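PDB 2FTW: dihydropyrimidinase from Dictyostelium discoideum, which catalyses the reversible, zinc-dependent hydrolytic ring opening of dihydropyrimidines such as 5,6-dihydrouracil, the second step of reductive pyrimidine degradation. Local coordinates for residues F167-T170 with D171-Y175; T229-A232 with I233-D237; V256-K259 with H260-G264; P469-D472 with G473-Q476. All coordinates share one frame; numbering follows the deposited sequence.

Contact 1: F167-T170 with D171-Y175; sequences FMVT and DQEMY
T170 and E173 exchange bonds in both directions in a capping box, but its two halves are unequal. The bond from T170 N to E173 OE1 is sound, 3.0 Å long with an N-H...O angle of 163°, and uses the carboxylate lone pair that faces away from the other oxygen. Its reciprocal, E173 N to T170 OG1, is straight but weak at 3.4 Å. T170 sets its hydroxyl between the backbone N and the carbonyl carbon (chi1 63°), which turns OG1 over the first helical turn. E173 sends its chain back beside its own backbone N (chi1 -69°), and its CG passes 3.5 Å from T170 OG1 on the way. The same carboxylate oxygen, OE1, lies 3.3 Å from V169 CA and also meets V169 CB. The first regular turn is closed by M174 N, which donates to T170 O at 2.9 Å. Beyond the cap, D171 OD2 accepts from N194 of the second subunit, while the M174 side chain packs on I235 of helix 223-239. With the carboxylate set at the N-terminal end of helix 171-184, the helix dipole would probably favour its negative charge, and the box marks the point where the incoming loop becomes helix.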
ATOM      1  N   PHE A 167      26.032   8.620 -21.753  1.00 30.20           N
ATOM      2  CA  PHE A 167      26.347   7.632 -20.720  1.00 29.69           C
ATOM      3  C   PHE A 167      25.337   6.494 -20.590  1.00 29.36           C
ATOM      4  O   PHE A 167      25.640   5.486 -19.962  1.00 28.85           O
ATOM      5  CB  PHE A 167      26.466   8.296 -19.356  1.00 29.65           C
ATOM      6  CG  PHE A 167      27.488   9.407 -19.282  1.00 29.99           C
ATOM      7  CD1 PHE A 167      28.544   9.500 -20.197  1.00 29.32           C
ATOM      8  CD2 PHE A 167      27.410  10.339 -18.251  1.00 29.71           C
ATOM      9  CE1 PHE A 167      29.479  10.516 -20.096  1.00 29.56           C
ATOM     10  CE2 PHE A 167      28.336  11.354 -18.143  1.00 29.76           C
ATOM     11  CZ  PHE A 167      29.382  11.440 -19.074  1.00 30.35           C
ATOM     12  N   MET A 168      24.143   6.652 -21.160  1.00 29.04           N
ATOM     13  CA  MET A 168      23.063   5.704 -20.937  1.00 29.04           C
ATOM     14  C   MET A 168      23.501   4.269 -21.216  1.00 28.60           C
ATOM     15  O   MET A 168      24.207   4.013 -22.188  1.00 28.43           O
ATOM     16  CB  MET A 168      21.861   6.053 -21.811  1.00 29.18           C
ATOM     17  CG  MET A 168      20.630   5.217 -21.525  1.00 29.63           C
ATOM     18  SD  MET A 168      19.165   5.764 -22.433  1.00 29.99           S
ATOM     19  CE  MET A 168      18.214   4.257 -22.396  1.00 31.61           C
ATOM     20  N   VAL A 169      23.083   3.348 -20.350  1.00 28.40           N
ATOM     21  CA  VAL A 169      23.268   1.907 -20.575  1.00 28.42           C
ATOM     22  C   VAL A 169      21.908   1.237 -20.748  1.00 28.33           C
ATOM     23  O   VAL A 169      20.893   1.739 -20.270  1.00 28.57           O
ATOM     24  CB  VAL A 169      24.091   1.187 -19.433  1.00 28.32           C
ATOM     25  CG1 VAL A 169      25.554   1.571 -19.497  1.00 28.50           C
ATOM     26  CG2 VAL A 169      23.527   1.485 -18.040  1.00 28.64           C
ATOM     27  N   THR A 170      21.903   0.122 -21.469  1.00 28.07           N
ATOM     28  CA  THR A 170      20.692  -0.650 -21.712  1.00 28.08           C
ATOM     29  C   THR A 170      20.491  -1.668 -20.586  1.00 27.70           C
ATOM     30  O   THR A 170      21.344  -1.818 -19.717  1.00 27.08           O
ATOM     31  CB  THR A 170      20.772  -1.396 -23.061  1.00 28.10           C
ATOM     32  OG1 THR A 170      21.847  -2.346 -23.024  1.00 28.42           O
ATOM     33  CG2 THR A 170      21.003  -0.412 -24.215  1.00 28.69           C
ATOM     34  N   ASP A 171      19.364  -2.373 -20.620  1.00 27.54           N
ATOM     35  CA  ASP A 171      19.068  -3.383 -19.613  1.00 27.74           C
ATOM     36  C   ASP A 171      20.090  -4.513 -19.620  1.00 27.42           C
ATOM     37  O   ASP A 171      20.423  -5.074 -18.577  1.00 27.21           O
ATOM     38  CB  ASP A 171      17.654  -3.942 -19.811  1.00 27.66           C
ATOM     39  CG  ASP A 171      16.578  -3.013 -19.273  1.00 28.83           C
ATOM     40  OD1 ASP A 171      16.930  -1.937 -18.712  1.00 26.98           O
ATOM     41  OD2 ASP A 171      15.378  -3.371 -19.407  1.00 28.86           O
ATOM     42  N   GLN A 172      20.585  -4.829 -20.806  1.00 27.63           N
ATOM     43  CA  GLN A 172      21.487  -5.951 -21.006  1.00 27.55           C
ATOM     44  C   GLN A 172      22.870  -5.611 -20.459  1.00 26.71           C
ATOM     45  O   GLN A 172      23.539  -6.448 -19.850  1.00 26.34           O
ATOM     46  CB  GLN A 172      21.562  -6.260 -22.499  1.00 27.83           C
ATOM     47  CG  GLN A 172      22.152  -7.604 -22.838  1.00 29.02           C
ATOM     48  CD  GLN A 172      22.569  -7.692 -24.291  1.00 29.86           C
ATOM     49  OE1 GLN A 172      23.347  -6.860 -24.777  1.00 34.17           O
ATOM     50  NE2 GLN A 172      22.061  -8.705 -24.996  1.00 33.48           N
ATOM     51  N   GLU A 173      23.291  -4.375 -20.702  1.00 25.99           N
ATOM     52  CA  GLU A 173      24.542  -3.863 -20.170  1.00 25.80           C
ATOM     53  C   GLU A 173      24.474  -3.762 -18.652  1.00 25.10           C
ATOM     54  O   GLU A 173      25.367  -4.247 -17.961  1.00 25.11           O
ATOM     55  CB  GLU A 173      24.871  -2.497 -20.778  1.00 25.74           C
ATOM     56  CG  GLU A 173      25.230  -2.565 -22.256  1.00 26.51           C
ATOM     57  CD  GLU A 173      25.477  -1.191 -22.871  1.00 26.71           C
ATOM     58  OE1 GLU A 173      24.648  -0.277 -22.661  1.00 27.67           O
ATOM     59  OE2 GLU A 173      26.496  -1.036 -23.589  1.00 28.18           O
ATOM     60  N   MET A 174      23.404  -3.146 -18.145  1.00 24.54           N
ATOM     61  CA  MET A 174      23.212  -2.985 -16.702  1.00 24.02           C
ATOM     62  C   MET A 174      23.249  -4.348 -16.005  1.00 22.89           C
ATOM     63  O   MET A 174      23.883  -4.503 -14.961  1.00 21.94           O
ATOM     64  CB  MET A 174      21.899  -2.247 -16.409  1.00 24.05           C
ATOM     65  CG  MET A 174      21.537  -2.174 -14.923  1.00 25.02           C
ATOM     66  SD  MET A 174      20.209  -1.018 -14.560  1.00 26.42           S
ATOM     67  CE  MET A 174      21.093   0.534 -14.545  1.00 27.13           C
ATOM     68  N   TYR A 175      22.591  -5.338 -16.598  1.00 21.90           N
ATOM     69  CA  TYR A 175      22.647  -6.692 -16.069  1.00 21.73           C
ATOM     70  C   TYR A 175      24.089  -7.167 -15.849  1.00 21.18           C
ATOM     71  O   TYR A 175      24.428  -7.593 -14.756  1.00 20.91           O
ATOM     72  CB  TYR A 175      21.934  -7.639 -17.010  1.00 22.03           C
ATOM     73  CG  TYR A 175      21.959  -9.098 -16.623  1.00 22.07           C
ATOM     74  CD1 TYR A 175      21.252  -9.569 -15.520  1.00 21.97           C
ATOM     75  CD2 TYR A 175      22.639 -10.019 -17.405  1.00 23.07           C
ATOM     76  CE1 TYR A 175      21.246 -10.923 -15.197  1.00 22.34           C
ATOM     77  CE2 TYR A 175      22.639 -11.364 -17.094  1.00 23.83           C
ATOM     78  CZ  TYR A 175      21.938 -11.815 -15.992  1.00 23.14           C
ATOM     79  OH  TYR A 175      21.960 -13.172 -15.717  1.00 23.76           O
TER

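Contact 2: T229-A232 with I233-D237; sequences TNRA and IVIAD
R231 and I235 are joined by one of four successive i to i+4 backbone bonds, I235 N to R231 O at 3.0 Å. The others run from I233 N to T229 O, from V234 N to N230 O and from A236 N to A232 O, each at 3.1 Å. The polar side chains look elsewhere: T229 OG1 bonds to E225 O, N230 OD1 to H260, and R231 makes salt bridges with E227 and D171.

Around these bonds the aliphatic branches pack back onto the preceding turn. I233 and I235 both carry CG1 beside their own backbone N (chi1 -58° and -66°), which lays that branch against the carbonyl oxygen four residues earlier; I233 CG1 is 3.3 Å from T229 O. The CD1 ends then run alongside the earlier side chains, I233 CD1 reaching T229 CG2 at 4.0 Å and I235 CD1 reaching R231 CG at 4.1 Å. V234 places CG2 3.3 Å from N230 O, and A236 CB rests on A232 O.

Every residue that touches here is buried, because helix 223-239 is covered on several sides. T229 and I233 face helix 251-262, I235 and A236 meet helix 171-184, and T229 and A236 also touch strand 243-245. N230, R231, V234 and I235 pack against the second subunit.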
ATOM      1  N   THR A 229      13.900   3.538 -11.369  1.00 19.72           N
ATOM      2  CA  THR A 229      14.299   3.047 -10.058  1.00 20.21           C
ATOM      3  C   THR A 229      13.785   1.604  -9.945  1.00 20.04           C
ATOM      4  O   THR A 229      14.509   0.691  -9.605  1.00 19.63           O
ATOM      5  CB  THR A 229      13.740   3.951  -8.925  1.00 20.19           C
ATOM      6  OG1 THR A 229      14.283   5.271  -9.057  1.00 20.16           O
ATOM      7  CG2 THR A 229      14.093   3.414  -7.554  1.00 19.56           C
ATOM      8  N   ASN A 230      12.524   1.417 -10.265  1.00 20.43           N
ATOM      9  CA  ASN A 230      11.923   0.094 -10.236  1.00 20.43           C
ATOM     10  C   ASN A 230      12.685  -0.950 -11.051  1.00 20.37           C
ATOM     11  O   ASN A 230      12.900  -2.074 -10.591  1.00 21.06           O
ATOM     12  CB  ASN A 230      10.463   0.183 -10.704  1.00 20.18           C
ATOM     13  CG  ASN A 230       9.688  -1.082 -10.430  1.00 20.84           C
ATOM     14  OD1 ASN A 230       9.679  -1.587  -9.300  1.00 20.14           O
ATOM     15  ND2 ASN A 230       9.017  -1.602 -11.461  1.00 21.85           N
ATOM     16  N   ARG A 231      13.091  -0.577 -12.257  1.00 20.31           N
ATOM     17  CA  ARG A 231      13.745  -1.494 -13.191  1.00 20.11           C
ATOM     18  C   ARG A 231      15.144  -1.883 -12.706  1.00 19.78           C
ATOM     19  O   ARG A 231      15.510  -3.059 -12.709  1.00 20.08           O
ATOM     20  CB  ARG A 231      13.777  -0.853 -14.590  1.00 19.87           C
ATOM     21  CG  ARG A 231      14.440  -1.656 -15.677  1.00 20.34           C
ATOM     22  CD  ARG A 231      13.864  -1.310 -17.070  1.00 22.22           C
ATOM     23  NE  ARG A 231      13.580   0.123 -17.211  1.00 23.74           N
ATOM     24  CZ  ARG A 231      14.428   1.044 -17.664  1.00 25.47           C
ATOM     25  NH1 ARG A 231      15.652   0.723 -18.064  1.00 27.46           N
ATOM     26  NH2 ARG A 231      14.049   2.313 -17.724  1.00 25.25           N
ATOM     27  N   ALA A 232      15.903  -0.894 -12.253  1.00 18.84           N
ATOM     28  CA  ALA A 232      17.238  -1.113 -11.703  1.00 18.73           C
ATOM     29  C   ALA A 232      17.258  -2.036 -10.475  1.00 18.51           C
ATOM     30  O   ALA A 232      18.161  -2.841 -10.322  1.00 17.86           O
ATOM     31  CB  ALA A 232      17.882   0.232 -11.353  1.00 18.32           C
ATOM     32  N   ILE A 233      16.262  -1.919  -9.602  1.00 18.66           N
ATOM     33  CA  ILE A 233      16.142  -2.828  -8.477  1.00 18.96           C
ATOM     34  C   ILE A 233      15.743  -4.260  -8.926  1.00 19.00           C
ATOM     35  O   ILE A 233      16.245  -5.249  -8.393  1.00 18.87           O
ATOM     36  CB  ILE A 233      15.127  -2.312  -7.434  1.00 19.10           C
ATOM     37  CG1 ILE A 233      15.526  -0.916  -6.922  1.00 19.46           C
ATOM     38  CG2 ILE A 233      15.063  -3.265  -6.268  1.00 18.86           C
ATOM     39  CD1 ILE A 233      14.481  -0.279  -5.995  1.00 19.80           C
ATOM     40  N   VAL A 234      14.846  -4.371  -9.891  1.00 18.63           N
ATOM     41  CA  VAL A 234      14.413  -5.702 -10.366  1.00 19.17           C
ATOM     42  C   VAL A 234      15.587  -6.482 -10.979  1.00 19.46           C
ATOM     43  O   VAL A 234      15.742  -7.681 -10.760  1.00 19.60           O
ATOM     44  CB  VAL A 234      13.238  -5.569 -11.381  1.00 19.02           C
ATOM     45  CG1 VAL A 234      13.062  -6.855 -12.221  1.00 19.55           C
ATOM     46  CG2 VAL A 234      11.956  -5.218 -10.631  1.00 18.43           C
ATOM     47  N   ILE A 235      16.401  -5.785 -11.767  1.00 19.86           N
ATOM     48  CA  ILE A 235      17.599  -6.370 -12.378  1.00 19.88           C
ATOM     49  C   ILE A 235      18.619  -6.734 -11.297  1.00 19.85           C
ATOM     50  O   ILE A 235      19.199  -7.817 -11.313  1.00 20.18           O
ATOM     51  CB  ILE A 235      18.235  -5.384 -13.401  1.00 19.72           C
ATOM     52  CG1 ILE A 235      17.272  -5.178 -14.583  1.00 20.81           C
ATOM     53  CG2 ILE A 235      19.613  -5.882 -13.886  1.00 19.53           C
ATOM     54  CD1 ILE A 235      17.690  -4.074 -15.544  1.00 20.47           C
ATOM     55  N   ALA A 236      18.835  -5.825 -10.357  1.00 19.44           N
ATOM     56  CA  ALA A 236      19.765  -6.075  -9.260  1.00 19.31           C
ATOM     57  C   ALA A 236      19.331  -7.234  -8.360  1.00 19.61           C
ATOM     58  O   ALA A 236      20.161  -8.050  -7.919  1.00 19.04           O
ATOM     59  CB  ALA A 236      19.945  -4.819  -8.447  1.00 19.01           C
ATOM     60  N   ASP A 237      18.036  -7.311  -8.072  1.00 19.87           N
ATOM     61  CA  ASP A 237      17.530  -8.422  -7.274  1.00 19.92           C
ATOM     62  C   ASP A 237      17.695  -9.778  -7.997  1.00 19.85           C
ATOM     63  O   ASP A 237      17.946 -10.802  -7.346  1.00 19.32           O
ATOM     64  CB  ASP A 237      16.078  -8.185  -6.851  1.00 20.22           C
ATOM     65  CG  ASP A 237      15.586  -9.220  -5.853  1.00 21.32           C
ATOM     66  OD1 ASP A 237      16.306  -9.506  -4.857  1.00 23.10           O
ATOM     67  OD2 ASP A 237      14.481  -9.761  -6.070  1.00 24.58           O
TER

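Contact 3: V256-K259 with H260-G264; sequences VICK and HRKEG
K259 folds its chain over the imidazole of its neighbour H260. After two extended torsions the lysine bends at chi3 (72°), and this brings CE over one ring face, 3.8 Å from the H260 ring centroid and displaced toward the rim, a CH-pi contact. H260 holds its ring beside its own backbone N (chi1 -71°), with the edge turned to V256: V256 CG1 lies in the ring plane, 3.6 Å from H260 CD2. Both polar ends probably hydrogen-bond to N230 OD1 of helix 223-239. R261 folds back on the preceding turn, its CG 3.1 Å from I257 O and its CD 3.8 Å from I257 CG2, before the guanidinium leaves for a salt bridge with D320. K262 bends at chi3 as well, and its NZ comes within 3.9 Å of C258 SG. Along the backbone, H260 N, R261 N and K262 N donate to V256 O, I257 O and C258 O. G264, with positive phi (96°), is the first residue to leave helical angles; its N bonds to R261 O at 2.8 Å. This is a Schellman motif, ending the helix of the beta-alpha-beta unit of strand 243-245, helix 251-262 and strand 267-269 in the metal-dependent hydrolase barrel.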
ATOM      1  N   VAL A 256       8.753   3.216  -4.377  1.00 21.87           N
ATOM      2  CA  VAL A 256       9.273   2.006  -5.038  1.00 21.99           C
ATOM      3  C   VAL A 256      10.339   1.306  -4.191  1.00 21.50           C
ATOM      4  O   VAL A 256      10.311   0.088  -4.031  1.00 21.33           O
ATOM      5  CB  VAL A 256       9.838   2.315  -6.457  1.00 21.91           C
ATOM      6  CG1 VAL A 256      10.769   1.230  -6.920  1.00 22.60           C
ATOM      7  CG2 VAL A 256       8.708   2.504  -7.456  1.00 21.38           C
ATOM      8  N   ILE A 257      11.288   2.080  -3.674  1.00 21.53           N
ATOM      9  CA  ILE A 257      12.359   1.555  -2.821  1.00 21.52           C
ATOM     10  C   ILE A 257      11.775   0.907  -1.556  1.00 22.05           C
ATOM     11  O   ILE A 257      12.200  -0.171  -1.138  1.00 22.37           O
ATOM     12  CB  ILE A 257      13.375   2.680  -2.436  1.00 21.05           C
ATOM     13  CG1 ILE A 257      14.138   3.153  -3.674  1.00 21.51           C
ATOM     14  CG2 ILE A 257      14.375   2.192  -1.378  1.00 21.67           C
ATOM     15  CD1 ILE A 257      15.096   4.344  -3.446  1.00 20.89           C
ATOM     16  N   CYS A 258      10.790   1.564  -0.950  1.00 22.15           N
ATOM     17  CA  CYS A 258      10.153   1.033   0.253  1.00 22.15           C
ATOM     18  C   CYS A 258       9.470  -0.294  -0.070  1.00 22.63           C
ATOM     19  O   CYS A 258       9.631  -1.274   0.655  1.00 23.12           O
ATOM     20  CB  CYS A 258       9.144   2.042   0.780  1.00 21.89           C
ATOM     21  SG  CYS A 258       8.093   1.476   2.107  1.00 22.48           S
ATOM     22  N   LYS A 259       8.717  -0.307  -1.170  1.00 22.71           N
ATOM     23  CA  LYS A 259       8.021  -1.494  -1.635  1.00 23.15           C
ATOM     24  C   LYS A 259       8.945  -2.710  -1.735  1.00 23.02           C
ATOM     25  O   LYS A 259       8.692  -3.736  -1.109  1.00 23.21           O
ATOM     26  CB  LYS A 259       7.365  -1.210  -2.986  1.00 23.29           C
ATOM     27  CG  LYS A 259       6.765  -2.438  -3.693  1.00 23.97           C
ATOM     28  CD  LYS A 259       6.412  -2.121  -5.140  1.00 24.19           C
ATOM     29  CE  LYS A 259       7.653  -1.979  -6.034  1.00 25.73           C
ATOM     30  NZ  LYS A 259       7.302  -1.723  -7.478  1.00 26.11           N
ATOM     31  N   HIS A 260       9.992  -2.598  -2.546  1.00 23.06           N
ATOM     32  CA  HIS A 260      10.990  -3.664  -2.689  1.00 23.15           C
ATOM     33  C   HIS A 260      11.742  -4.021  -1.385  1.00 23.31           C
ATOM     34  O   HIS A 260      12.008  -5.199  -1.118  1.00 22.45           O
ATOM     35  CB  HIS A 260      12.035  -3.274  -3.742  1.00 23.36           C
ATOM     36  CG  HIS A 260      11.525  -3.273  -5.147  1.00 22.89           C
ATOM     37  ND1 HIS A 260      11.342  -4.430  -5.871  1.00 24.04           N
ATOM     38  CD2 HIS A 260      11.210  -2.251  -5.981  1.00 23.34           C
ATOM     39  CE1 HIS A 260      10.906  -4.122  -7.082  1.00 26.04           C
ATOM     40  NE2 HIS A 260      10.821  -2.805  -7.174  1.00 23.69           N
ATOM     41  N   ARG A 261      12.122  -3.019  -0.592  1.00 23.33           N
ATOM     42  CA  ARG A 261      12.874  -3.308   0.645  1.00 23.57           C
ATOM     43  C   ARG A 261      12.098  -4.186   1.608  1.00 23.96           C
ATOM     44  O   ARG A 261      12.662  -5.087   2.237  1.00 24.29           O
ATOM     45  CB  ARG A 261      13.257  -2.035   1.375  1.00 23.32           C
ATOM     46  CG  ARG A 261      14.389  -1.355   0.734  1.00 23.67           C
ATOM     47  CD  ARG A 261      14.850  -0.179   1.505  1.00 23.60           C
ATOM     48  NE  ARG A 261      16.003  -0.489   2.338  1.00 23.74           N
ATOM     49  CZ  ARG A 261      16.906   0.410   2.715  1.00 24.15           C
ATOM     50  NH1 ARG A 261      16.780   1.673   2.317  1.00 24.95           N
ATOM     51  NH2 ARG A 261      17.929   0.053   3.477  1.00 21.93           N
ATOM     52  N   LYS A 262      10.809  -3.885   1.716  1.00 24.34           N
ATOM     53  CA  LYS A 262       9.848  -4.637   2.493  1.00 24.74           C
ATOM     54  C   LYS A 262       9.903  -6.136   2.187  1.00 24.72           C
ATOM     55  O   LYS A 262       9.844  -6.967   3.094  1.00 25.42           O
ATOM     56  CB  LYS A 262       8.449  -4.121   2.162  1.00 24.69           C
ATOM     57  CG  LYS A 262       7.444  -4.286   3.265  1.00 26.23           C
ATOM     58  CD  LYS A 262       6.163  -3.497   2.986  1.00 26.85           C
ATOM     59  CE  LYS A 262       6.343  -1.982   3.155  1.00 28.33           C
ATOM     60  NZ  LYS A 262       5.298  -1.205   2.383  1.00 27.26           N
ATOM     61  N   GLU A 263      10.033  -6.472   0.906  1.00 24.37           N
ATOM     62  CA  GLU A 263      10.065  -7.868   0.477  1.00 23.98           C
ATOM     63  C   GLU A 263      11.462  -8.447   0.687  1.00 23.66           C
ATOM     64  O   GLU A 263      11.700  -9.600   0.368  1.00 23.75           O
ATOM     65  CB  GLU A 263       9.643  -7.999  -0.989  1.00 23.99           C
ATOM     66  CG  GLU A 263       8.328  -7.290  -1.324  1.00 24.43           C
ATOM     67  CD  GLU A 263       7.853  -7.568  -2.743  0.50 24.47           C
ATOM     68  OE1 GLU A 263       7.544  -8.740  -3.061  0.50 25.91           O
ATOM     69  OE2 GLU A 263       7.781  -6.612  -3.541  0.50 25.35           O
ATOM     70  N   GLY A 264      12.375  -7.630   1.220  1.00 22.79           N
ATOM     71  CA  GLY A 264      13.713  -8.072   1.588  1.00 22.01           C
ATOM     72  C   GLY A 264      14.764  -7.806   0.533  1.00 21.46           C
ATOM     73  O   GLY A 264      15.892  -8.275   0.667  1.00 21.34           O
TER

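Contact 4: P469-D472 with G473-Q476; sequences PVFD and GIEQ
F471 and I474 meet through both backbone and side chain. Of the polar contacts, the direct one is weak: I474 N donates to F471 O over 3.4 Å, at a fairly straight 163°. A water bridges the same carbonyl and the next amide, donating to F471 O at a rather short 2.5 Å and accepting from E475 N at 2.9 Å. Before this turn, D472 N closes a 3-10 turn onto P469 O at 3.0 Å.

The apolar contact is carried by the isoleucine end. I474 sets CG1 beside its own backbone N (chi1 -69°), and the extended branch carries CD1 back toward the preceding turn. There I474 CD1 touches F471 CD2 at 3.8 Å, approaching the ring obliquely, and lies 3.6 Å from V470 O. P242 packs on V470, F471 and I474.

Outside partners take up other polar groups. R266 binds the carbonyl oxygens of V470 and D472, D472 OD1 bonds to Y23 of the third subunit, and G473 N bonds to a malonate probably left from crystallisation. After the 3-10 segment 469-471 and the extended D472, G473, at positive phi (92°), takes the N-cap position of helix 474-481, the last helix of the chain.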
ATOM      1  N   PRO A 469      29.678  -4.620   4.614  1.00 23.13           N
ATOM      2  CA  PRO A 469      28.346  -4.859   5.158  1.00 22.74           C
ATOM      3  C   PRO A 469      27.223  -5.034   4.130  1.00 22.32           C
ATOM      4  O   PRO A 469      26.304  -5.806   4.368  1.00 21.91           O
ATOM      5  CB  PRO A 469      28.099  -3.609   5.990  1.00 23.11           C
ATOM      6  CG  PRO A 469      29.452  -3.249   6.504  1.00 23.25           C
ATOM      7  CD  PRO A 469      30.408  -3.608   5.403  1.00 23.33           C
ATOM      8  N   VAL A 470      27.298  -4.334   3.001  1.00 21.94           N
ATOM      9  CA  VAL A 470      26.240  -4.411   2.000  1.00 21.85           C
ATOM     10  C   VAL A 470      26.155  -5.818   1.365  1.00 21.53           C
ATOM     11  O   VAL A 470      25.168  -6.149   0.739  1.00 20.64           O
ATOM     12  CB  VAL A 470      26.347  -3.302   0.917  1.00 21.31           C
ATOM     13  CG1 VAL A 470      26.351  -1.911   1.544  1.00 22.01           C
ATOM     14  CG2 VAL A 470      27.540  -3.497   0.032  1.00 22.13           C
ATOM     15  N   PHE A 471      27.187  -6.628   1.579  1.00 21.93           N
ATOM     16  CA  PHE A 471      27.247  -8.008   1.110  1.00 22.27           C
ATOM     17  C   PHE A 471      26.964  -9.043   2.183  1.00 22.35           C
ATOM     18  O   PHE A 471      27.019 -10.236   1.900  1.00 22.26           O
ATOM     19  CB  PHE A 471      28.611  -8.275   0.452  1.00 22.56           C
ATOM     20  CG  PHE A 471      28.686  -7.781  -0.954  1.00 22.39           C
ATOM     21  CD1 PHE A 471      29.004  -6.462  -1.214  1.00 21.70           C
ATOM     22  CD2 PHE A 471      28.376  -8.626  -2.017  1.00 23.42           C
ATOM     23  CE1 PHE A 471      29.038  -5.988  -2.517  1.00 22.53           C
ATOM     24  CE2 PHE A 471      28.409  -8.172  -3.330  1.00 22.78           C
ATOM     25  CZ  PHE A 471      28.738  -6.848  -3.584  1.00 22.89           C
ATOM     26  N   ASP A 472      26.627  -8.610   3.399  1.00 23.06           N
ATOM     27  CA  ASP A 472      26.268  -9.558   4.464  1.00 23.45           C
ATOM     28  C   ASP A 472      24.938 -10.216   4.088  1.00 23.69           C
ATOM     29  O   ASP A 472      24.007  -9.532   3.660  1.00 22.96           O
ATOM     30  CB  ASP A 472      26.132  -8.872   5.837  1.00 23.86           C
ATOM     31  CG  ASP A 472      27.456  -8.287   6.369  1.00 25.41           C
ATOM     32  OD1 ASP A 472      28.544  -8.560   5.818  1.00 27.13           O
ATOM     33  OD2 ASP A 472      27.390  -7.525   7.356  1.00 25.48           O
ATOM     34  N   GLY A 473      24.862 -11.540   4.210  1.00 24.00           N
ATOM     35  CA  GLY A 473      23.655 -12.291   3.856  1.00 24.10           C
ATOM     36  C   GLY A 473      23.569 -12.823   2.432  1.00 24.63           C
ATOM     37  O   GLY A 473      22.801 -13.748   2.153  1.00 25.38           O
ATOM     38  N   ILE A 474      24.345 -12.252   1.521  1.00 24.94           N
ATOM     39  CA  ILE A 474      24.209 -12.558   0.100  1.00 25.06           C
ATOM     40  C   ILE A 474      24.704 -13.959  -0.275  1.00 24.93           C
ATOM     41  O   ILE A 474      24.120 -14.615  -1.133  1.00 24.39           O
ATOM     42  CB  ILE A 474      24.904 -11.486  -0.729  1.00 25.06           C
ATOM     43  CG1 ILE A 474      24.094 -10.200  -0.592  1.00 25.93           C
ATOM     44  CG2 ILE A 474      25.008 -11.894  -2.189  1.00 25.11           C
ATOM     45  CD1 ILE A 474      24.659  -9.080  -1.334  1.00 26.67           C
ATOM     46  N   GLU A 475      25.774 -14.420   0.360  1.00 25.04           N
ATOM     47  CA  GLU A 475      26.218 -15.784   0.131  1.00 25.23           C
ATOM     48  C   GLU A 475      25.074 -16.768   0.476  1.00 25.23           C
ATOM     49  O   GLU A 475      24.786 -17.679  -0.301  1.00 25.60           O
ATOM     50  CB  GLU A 475      27.476 -16.071   0.935  1.00 25.47           C
ATOM     51  N   GLN A 476      24.389 -16.546   1.599  1.00 25.21           N
ATOM     52  CA  GLN A 476      23.271 -17.397   1.995  1.00 25.63           C
ATOM     53  C   GLN A 476      22.078 -17.256   1.051  1.00 25.80           C
ATOM     54  O   GLN A 476      21.444 -18.254   0.692  1.00 24.91           O
ATOM     55  CB  GLN A 476      22.838 -17.105   3.438  1.00 25.77           C
ATOM     56  CG  GLN A 476      21.817 -18.093   3.997  1.00 25.52           C
ATOM     57  CD  GLN A 476      22.360 -19.516   4.141  1.00 27.02           C
ATOM     58  OE1 GLN A 476      23.544 -19.717   4.382  1.00 29.20           O
ATOM     59  NE2 GLN A 476      21.476 -20.508   4.018  1.00 27.64           N
TER
HETATM   60  O   HOH W   1      27.684 -12.685   1.714  1.00 26.19           O

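How the contacts relate
Following the chain, the four contacts come in series; none nests within or crosses another, and each is local, formed by residues that follow one another in the chain. Contact 1 opens helix 171-184 at the end of a loop, contact 2 lies within helix 223-239, contact 3 ends helix 251-262, and contact 4 starts helix 474-481. Contact 2 is the middle piece, touching contact 1 through R231 and I235 and contact 3 through N230 and I233, so three neighbouring helices of the barrel are tied together. Contact 4 touches none of the others; its nearest atoms are about 8 Å from contact 2 and about 9 Å from contact 3. Contacts 1 and 2 border the second subunit, contacts 3 and 4 the third.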